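Side-chain contacts in Aac(6')-ib (Escherichia coli, PDB 2BUE), which probably transfers the acetyl group of acetyl-CoA to the 6'-amino group of aminoglycosides such as kanamycin B, which confers antibiotic resistance: residues R29-T32 with E33-A37; L61-V64 with Q65-L69. The protein carries 2 engineered substitutions. One frame throughout, in Å; residues are numbered along the deposited sequence.

Interaction 1: residues R29-T32 with E33-A37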
ATOM      1  N   ARG A  29      -8.080  -2.167  -9.643  1.00 14.99           N
ATOM      2  CA  ARG A  29      -9.098  -1.222 -10.063  1.00 14.24           C
ATOM      3  C   ARG A  29      -9.271  -0.196  -8.972  1.00 13.59           C
ATOM      4  O   ARG A  29      -8.973  -0.486  -7.809  1.00 12.19           O
ATOM      5  CB  ARG A  29     -10.434  -1.951 -10.302  1.00 14.71           C
ATOM      6  CG  ARG A  29     -11.048  -2.606  -9.060  1.00 14.89           C
ATOM      7  CD  ARG A  29     -12.437  -3.177  -9.391  1.00 14.80           C
ATOM      8  NE  ARG A  29     -13.069  -3.870  -8.269  1.00 14.52           N
ATOM      9  CZ  ARG A  29     -13.684  -3.261  -7.252  1.00 13.84           C
ATOM     10  NH1 ARG A  29     -13.735  -1.916  -7.176  1.00 11.17           N
ATOM     11  NH2 ARG A  29     -14.242  -4.015  -6.309  1.00 14.40           N
ATOM     12  N   LEU A  30      -9.762   0.990  -9.323  1.00 13.36           N
ATOM     13  CA  LEU A  30     -10.109   1.980  -8.296  1.00 13.59           C
ATOM     14  C   LEU A  30     -11.160   1.396  -7.373  1.00 13.23           C
ATOM     15  O   LEU A  30     -12.092   0.718  -7.823  1.00 13.88           O
ATOM     16  CB  LEU A  30     -10.642   3.295  -8.882  1.00 14.71           C
ATOM     17  CG  LEU A  30      -9.695   4.239  -9.608  1.00 16.63           C
ATOM     18  CD1 LEU A  30     -10.506   5.414 -10.196  1.00 18.41           C
ATOM     19  CD2 LEU A  30      -8.559   4.783  -8.689  1.00 17.47           C
ATOM     20  N   MET A  31     -11.007   1.653  -6.079  1.00 11.81           N
ATOM     21  CA  MET A  31     -12.074   1.353  -5.133  1.00 11.97           C
ATOM     22  C   MET A  31     -13.179   2.404  -5.273  1.00 12.44           C
ATOM     23  O   MET A  31     -12.902   3.574  -5.549  1.00 13.13           O
ATOM     24  CB  MET A  31     -11.509   1.399  -3.708  1.00 11.33           C
ATOM     25  CG  MET A  31     -12.458   0.761  -2.692  1.00 10.96           C
ATOM     26  SD  MET A  31     -11.868   0.808  -1.006  1.00 12.86           S
ATOM     27  CE  MET A  31     -12.143   2.495  -0.547  1.00 13.33           C
ATOM     28  N   THR A  32     -14.417   1.970  -5.076  1.00 13.21           N
ATOM     29  CA  THR A  32     -15.567   2.869  -5.079  1.00 14.13           C
ATOM     30  C   THR A  32     -16.278   2.820  -3.733  1.00 14.24           C
ATOM     31  O   THR A  32     -16.034   1.911  -2.916  1.00 13.45           O
ATOM     32  CB  THR A  32     -16.575   2.485  -6.195  1.00 13.60           C
ATOM     33  OG1 THR A  32     -17.318   1.332  -5.789  1.00 14.61           O
ATOM     34  CG2 THR A  32     -15.852   2.188  -7.545  1.00 14.63           C
ATOM     35  N   GLU A  33     -17.189   3.772  -3.518  1.00 15.74           N
ATOM     36  CA  GLU A  33     -18.063   3.730  -2.326  1.00 17.85           C
ATOM     37  C   GLU A  33     -18.806   2.389  -2.139  1.00 16.77           C
ATOM     38  O   GLU A  33     -19.129   2.010  -1.009  1.00 16.68           O
ATOM     39  CB  GLU A  33     -19.069   4.896  -2.319  1.00 18.33           C
ATOM     40  CG  GLU A  33     -20.064   4.830  -3.456  1.00 21.81           C
ATOM     41  CD  GLU A  33     -21.008   6.021  -3.499  1.00 23.34           C
ATOM     42  OE1 GLU A  33     -21.253   6.647  -2.436  1.00 30.85           O
ATOM     43  OE2 GLU A  33     -21.500   6.322  -4.611  1.00 32.11           O
ATOM     44  N   HIS A  34     -19.074   1.673  -3.234  1.00 16.29           N
ATOM     45  CA  HIS A  34     -19.728   0.355  -3.178  1.00 16.65           C
ATOM     46  C   HIS A  34     -18.892  -0.760  -2.560  1.00 16.17           C
ATOM     47  O   HIS A  34     -19.423  -1.819  -2.233  1.00 16.53           O
ATOM     48  CB  HIS A  34     -20.215  -0.051  -4.566  1.00 17.66           C
ATOM     49  CG  HIS A  34     -21.058   1.001  -5.200  1.00 21.29           C
ATOM     50  ND1 HIS A  34     -22.334   1.284  -4.761  1.00 27.17           N
ATOM     51  CD2 HIS A  34     -20.786   1.897  -6.176  1.00 24.69           C
ATOM     52  CE1 HIS A  34     -22.828   2.285  -5.470  1.00 27.42           C
ATOM     53  NE2 HIS A  34     -21.907   2.677  -6.333  1.00 26.68           N
ATOM     54  N   ASP A  35     -17.589  -0.509  -2.407  1.00 14.38           N
ATOM     55  CA  ASP A  35     -16.665  -1.468  -1.816  1.00 13.93           C
ATOM     56  C   ASP A  35     -16.501  -1.307  -0.296  1.00 12.96           C
ATOM     57  O   ASP A  35     -15.809  -2.116   0.339  1.00 12.70           O
ATOM     58  CB  ASP A  35     -15.278  -1.328  -2.472  1.00 13.09           C
ATOM     59  CG  ASP A  35     -15.294  -1.663  -3.968  1.00 13.77           C
ATOM     60  OD1 ASP A  35     -15.882  -2.707  -4.344  1.00 14.86           O
ATOM     61  OD2 ASP A  35     -14.730  -0.862  -4.748  1.00 13.45           O
ATOM     62  N   LEU A  36     -17.109  -0.272   0.278  1.00 12.88           N
ATOM     63  CA  LEU A  36     -16.798   0.107   1.659  1.00 12.47           C
ATOM     64  C   LEU A  36     -17.276  -0.946   2.660  1.00 12.33           C
ATOM     65  O   LEU A  36     -16.568  -1.246   3.626  1.00 10.97           O
ATOM     66  CB  LEU A  36     -17.333   1.492   2.014  1.00 13.63           C
ATOM     67  CG  LEU A  36     -16.666   2.640   1.238  1.00 13.63           C
ATOM     68  CD1 LEU A  36     -17.484   3.891   1.418  1.00 14.50           C
ATOM     69  CD2 LEU A  36     -15.226   2.891   1.711  1.00 16.26           C
ATOM     70  N   ALA A  37     -18.448  -1.523   2.414  1.00 12.53           N
ATOM     71  CA  ALA A  37     -18.942  -2.597   3.313  1.00 13.60           C
ATOM     72  C   ALA A  37     -17.981  -3.783   3.348  1.00 13.35           C
ATOM     73  O   ALA A  37     -17.656  -4.320   4.443  1.00 13.25           O
ATOM     74  CB  ALA A  37     -20.349  -3.060   2.879  1.00 14.25           C
TER
HETATM   75  O   HOH W   1     -17.194  -1.423  -6.803  1.00 26.40           O
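Arg29 and Asp35 form a salt bridge across the turn where edge strand 26-30 of the GNAT fold gives way to its first helix. The long guanidinium arm suits the strand end: CG sits between the backbone N and the carbonyl carbon (chi1 64°), and the chain runs extended to NE and meets the carboxylate end-on, NH1 giving to Asp35 OD2 at 2.8 Å and NH2 to Asp35 OD1 at 2.9 Å. NH1 also bonds weakly to Leu30 O, and NE is satisfied outside this turn. Both oxygens lie close to the guanidinium plane, but the two planes are 39° apart, and NH2 approaches OD1 from above the carboxylate. OD2 takes a second donor, the backbone N of Thr32, at 2.9 Å and nearly straight (175°). Arg29 NH1 comes from the syn side and Thr32 N from the anti side, on opposite faces of the carboxylate plane. OD1 also accepts from a water that is hydrogen-bonded to Thr32 OG1. A short, doubly accepting aspartate thus satisfies backbone and arginine together, and is probably held ionised. In return, Asp35 N donates to Thr32 O at 2.9 Å, closing a beta turn into the 3-10 segment, while His34 N makes a weak bond to Thr32 OG1, the link of an ST turn. On the apolar side, flexible Met31 runs past the Asp35 carboxylate and sets its CE 3.8 Å from Leu36 CD2.

Interaction 2: residues L61-V64 with Q65-L69; sequences LADV and QEQYL. With RIO (ribostamycin), chain C.
Val64 and Tyr68, one helical turn apart, meet through their first torsions: Val64 holds CG1 anti to its own N (chi1 174°), beside the carbonyl carbon, whereas Tyr68 has CG beside the backbone N (chi1 -70°), which swings the ring back along the helix. The two side chains cross obliquely, with Val64 CG1 4.0 Å from Tyr68 CD2, and the Tyr68 ring turns its rim to Val64 O, which is almost coplanar with it. A branched valine keeps this buried flank compact, packed against Leu43 and Pro59, while the tyrosine packs on Leu36 and Leu39 and carries a hydroxyl beyond them. That oxygen accepts from O1, the primary hydroxyl on the ribose of ribostamycin, at 3.1 Å, and is also hydrogen-bonded to Trp52 NE1, so two groups fix where it sits. The other side chains keep to the helix surface. Leu61 sets CG 3.7 Å from Gln65 NE2, and Gln65 CG passes 3.3 Å from Leu61 O; glutamine suits this exposed position because its methylenes can pack here while its amide stays polar. Glu66, extended, passes its CG close to Ala62 O, and Asp63 runs alongside Gln67, pointing the same way. Beneath them runs the i to i+4 ladder, from Gln65 N to Leu61 O (2.8 Å) through to Tyr68 N and Val64 O (2.9 Å). Gln67 N gives to Asp63 O (2.9 Å) and, weakly, to Val64 O. The arrangement is that of an amphipathic alpha-helix that supplies a tyrosine hydroxyl to the aminoglycoside pocket.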
ATOM      1  N   LEU A  61     -18.242   0.162  10.954  1.00 12.06           N
ATOM      2  CA  LEU A  61     -18.674   0.429   9.585  1.00 11.45           C
ATOM      3  C   LEU A  61     -18.658   1.939   9.309  1.00 12.48           C
ATOM      4  O   LEU A  61     -18.160   2.374   8.257  1.00 12.19           O
ATOM      5  CB  LEU A  61     -20.079  -0.162   9.348  1.00 12.11           C
ATOM      6  CG  LEU A  61     -20.691   0.133   7.976  1.00 11.78           C
ATOM      7  CD1 LEU A  61     -19.818  -0.402   6.812  1.00 12.19           C
ATOM      8  CD2 LEU A  61     -22.108  -0.427   7.908  1.00 12.53           C
ATOM      9  N   ALA A  62     -19.191   2.727  10.250  1.00 12.00           N
ATOM     10  CA  ALA A  62     -19.190   4.200  10.104  1.00 13.20           C
ATOM     11  C   ALA A  62     -17.768   4.749   9.957  1.00 13.14           C
ATOM     12  O   ALA A  62     -17.527   5.643   9.126  1.00 13.46           O
ATOM     13  CB  ALA A  62     -19.876   4.869  11.298  1.00 13.75           C
ATOM     14  N   ASP A  63     -16.843   4.246  10.777  1.00 12.53           N
ATOM     15  CA  ASP A  63     -15.416   4.636  10.670  1.00 13.32           C
ATOM     16  C   ASP A  63     -14.918   4.416   9.249  1.00 13.53           C
ATOM     17  O   ASP A  63     -14.310   5.314   8.631  1.00 13.43           O
ATOM     18  CB  ASP A  63     -14.542   3.813  11.610  1.00 12.89           C
ATOM     19  CG  ASP A  63     -14.698   4.196  13.072  1.00 14.20           C
ATOM     20  OD1 ASP A  63     -15.236   5.295  13.364  1.00 16.06           O
ATOM     21  OD2 ASP A  63     -14.266   3.376  13.916  1.00 15.99           O
ATOM     22  N   VAL A  64     -15.186   3.228   8.710  1.00 13.28           N
ATOM     23  CA  VAL A  64     -14.660   2.891   7.377  1.00 13.60           C
ATOM     24  C   VAL A  64     -15.344   3.757   6.321  1.00 14.23           C
ATOM     25  O   VAL A  64     -14.699   4.246   5.377  1.00 14.78           O
ATOM     26  CB  VAL A  64     -14.801   1.385   7.056  1.00 13.58           C
ATOM     27  CG1 VAL A  64     -14.375   1.089   5.597  1.00 13.63           C
ATOM     28  CG2 VAL A  64     -13.968   0.540   8.008  1.00 11.70           C
ATOM     29  N   GLN A  65     -16.655   3.953   6.465  1.00 14.28           N
ATOM     30  CA  GLN A  65     -17.383   4.835   5.556  1.00 15.71           C
ATOM     31  C   GLN A  65     -16.871   6.274   5.560  1.00 16.55           C
ATOM     32  O   GLN A  65     -16.805   6.900   4.494  1.00 18.31           O
ATOM     33  CB  GLN A  65     -18.887   4.793   5.838  1.00 14.71           C
ATOM     34  CG  GLN A  65     -19.502   3.444   5.476  1.00 15.43           C
ATOM     35  CD  GLN A  65     -20.914   3.287   6.035  1.00 15.76           C
ATOM     36  OE1 GLN A  65     -21.246   3.863   7.083  1.00 15.97           O
ATOM     37  NE2 GLN A  65     -21.740   2.506   5.343  1.00 16.36           N
ATOM     38  N   GLU A  66     -16.539   6.783   6.745  1.00 16.77           N
ATOM     39  CA  GLU A  66     -16.072   8.163   6.925  1.00 17.88           C
ATOM     40  C   GLU A  66     -14.624   8.370   6.510  1.00 17.75           C
ATOM     41  O   GLU A  66     -14.256   9.476   6.081  1.00 18.78           O
ATOM     42  CB  GLU A  66     -16.234   8.588   8.386  1.00 18.42           C
ATOM     43  CG  GLU A  66     -17.694   8.669   8.790  1.00 20.79           C
ATOM     44  CD  GLU A  66     -17.915   8.882  10.284  1.00 26.53           C
ATOM     45  OE1 GLU A  66     -16.936   8.947  11.067  1.00 28.21           O
ATOM     46  OE2 GLU A  66     -19.102   9.000  10.666  1.00 31.26           O
ATOM     47  N   GLN A  67     -13.811   7.330   6.650  1.00 15.67           N
ATOM     48  CA  GLN A  67     -12.360   7.446   6.487  1.00 15.65           C
ATOM     49  C   GLN A  67     -11.855   6.959   5.138  1.00 14.19           C
ATOM     50  O   GLN A  67     -10.825   7.458   4.646  1.00 14.05           O
ATOM     51  CB  GLN A  67     -11.635   6.700   7.604  1.00 15.84           C
ATOM     52  CG  GLN A  67     -11.838   7.402   8.950  1.00 20.94           C
ATOM     53  CD  GLN A  67     -11.390   6.596  10.138  1.00 25.43           C
ATOM     54  OE1 GLN A  67     -10.393   5.872  10.085  1.00 28.86           O
ATOM     55  NE2 GLN A  67     -12.125   6.728  11.238  1.00 26.67           N
ATOM     56  N   TYR A  68     -12.565   5.997   4.551  1.00 12.62           N
ATOM     57  CA  TYR A  68     -12.083   5.354   3.316  1.00 11.55           C
ATOM     58  C   TYR A  68     -12.904   5.698   2.068  1.00 11.42           C
ATOM     59  O   TYR A  68     -12.594   5.215   0.969  1.00 10.36           O
ATOM     60  CB  TYR A  68     -11.966   3.826   3.462  1.00 12.04           C
ATOM     61  CG  TYR A  68     -10.845   3.381   4.373  1.00 11.37           C
ATOM     62  CD1 TYR A  68      -9.592   3.035   3.840  1.00 13.46           C
ATOM     63  CD2 TYR A  68     -11.030   3.305   5.754  1.00 13.40           C
ATOM     64  CE1 TYR A  68      -8.570   2.599   4.652  1.00 13.96           C
ATOM     65  CE2 TYR A  68      -9.992   2.890   6.601  1.00 14.24           C
ATOM     66  CZ  TYR A  68      -8.764   2.543   6.036  1.00 14.89           C
ATOM     67  OH  TYR A  68      -7.737   2.125   6.855  1.00 16.80           O
ATOM     68  N   LEU A  69     -13.942   6.531   2.219  1.00 11.76           N
ATOM     69  CA  LEU A  69     -14.679   6.995   1.044  1.00 12.50           C
ATOM     70  C   LEU A  69     -13.647   7.616   0.109  1.00 12.02           C
ATOM     71  O   LEU A  69     -12.847   8.422   0.578  1.00 11.44           O
ATOM     72  CB  LEU A  69     -15.717   8.040   1.446  1.00 13.80           C
ATOM     73  CG  LEU A  69     -16.650   8.528   0.330  1.00 14.35           C
ATOM     74  CD1 LEU A  69     -17.551   7.410  -0.199  1.00 14.75           C
ATOM     75  CD2 LEU A  69     -17.457   9.732   0.865  1.00 13.72           C
TER
HETATM   76  O1  RIO C1201      -5.279   3.696   5.798  1.00 28.45           O
HETATM   77  C1  RIO C1201      -5.946   4.849   5.264  1.00 26.97           C
HETATM   78  C2  RIO C1201      -5.780   6.008   6.256  1.00 26.43           C
HETATM   79  O2  RIO C1201      -4.550   5.901   7.002  1.00 23.57           O
HETATM   80  C3  RIO C1201      -3.516   6.639   6.330  1.00 21.54           C
HETATM   81  O3  RIO C1201      -2.580   5.742   5.697  1.00 12.35           O
HETATM   82  C4  RIO C1201      -1.171   5.975   6.093  1.00 12.01           C
HETATM   83  C5  RIO C1201      -0.493   7.061   5.210  1.00 11.32           C
HETATM   84  O4  RIO C1201      -1.145   8.309   5.372  1.00 12.18           O
HETATM   85  C6  RIO C1201       1.015   7.230   5.473  1.00  9.19           C
HETATM   86  N1  RIO C1201       1.580   8.159   4.452  1.00  9.78           N
HETATM   87  C7  RIO C1201       1.735   5.858   5.368  1.00 10.47           C
HETATM   88  C8  RIO C1201       1.100   4.844   6.342  1.00  9.08           C
HETATM   89  N2  RIO C1201       1.870   3.570   6.268  1.00  9.05           N
HETATM   90  C9  RIO C1201      -0.415   4.617   6.001  1.00 10.33           C
HETATM   91  O5  RIO C1201      -0.919   3.764   7.069  1.00  9.72           O
HETATM   92  C10 RIO C1201      -1.824   2.755   6.618  1.00 11.28           C
HETATM   93  O6  RIO C1201      -1.131   1.611   6.183  1.00 12.89           O
HETATM   94  C11 RIO C1201      -0.442   0.836   7.228  1.00 14.40           C
HETATM   95  C12 RIO C1201       0.090  -0.440   6.532  1.00 13.70           C
HETATM   96  N3  RIO C1201       1.302  -0.135   5.755  1.00 14.04           N
HETATM   97  C13 RIO C1201      -1.415   0.468   8.390  1.00 15.01           C
HETATM   98  O7  RIO C1201      -0.633  -0.138   9.447  1.00 15.24           O
HETATM   99  C14 RIO C1201      -2.129   1.740   8.908  1.00 13.41           C
HETATM  100  O8  RIO C1201      -3.031   1.461  10.017  1.00 16.95           O
HETATM  101  C15 RIO C1201      -2.846   2.468   7.759  1.00 11.63           C
HETATM  102  N4  RIO C1201      -3.481   3.710   8.199  1.00 13.16           N
HETATM  103  C16 RIO C1201      -4.247   7.580   5.338  1.00 25.05           C
HETATM  104  O9  RIO C1201      -3.940   8.907   5.734  1.00 27.78           O
HETATM  105  C17 RIO C1201      -5.743   7.391   5.647  1.00 28.15           C
HETATM  106  O10 RIO C1201      -6.103   8.342   6.688  1.00 31.26           O

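Interactions 1 and 2 lie in series along the chain, their centres about 11 Å apart, and touch directly. The tightest approach is between Met31 CE and Tyr68 O, at 3.1 Å, with Leu36 CD2 3.6 Å from that same Tyr68 carbonyl. Glu33 CB also packs on Leu69 CD1 at 3.6 Å, so the turn at 29-37 is laid against Tyr68 and Leu69. Of the two, only interaction 2 reaches the antibiotic: the Met31 side chain touches Tyr68 O but stays about 9 Å from ribostamycin, so the turn backs the wall of the pocket rather than lining it. The Met31 and Tyr68 side chains each lie about 11 Å from that of Gln119, which binds acetyl-CoA.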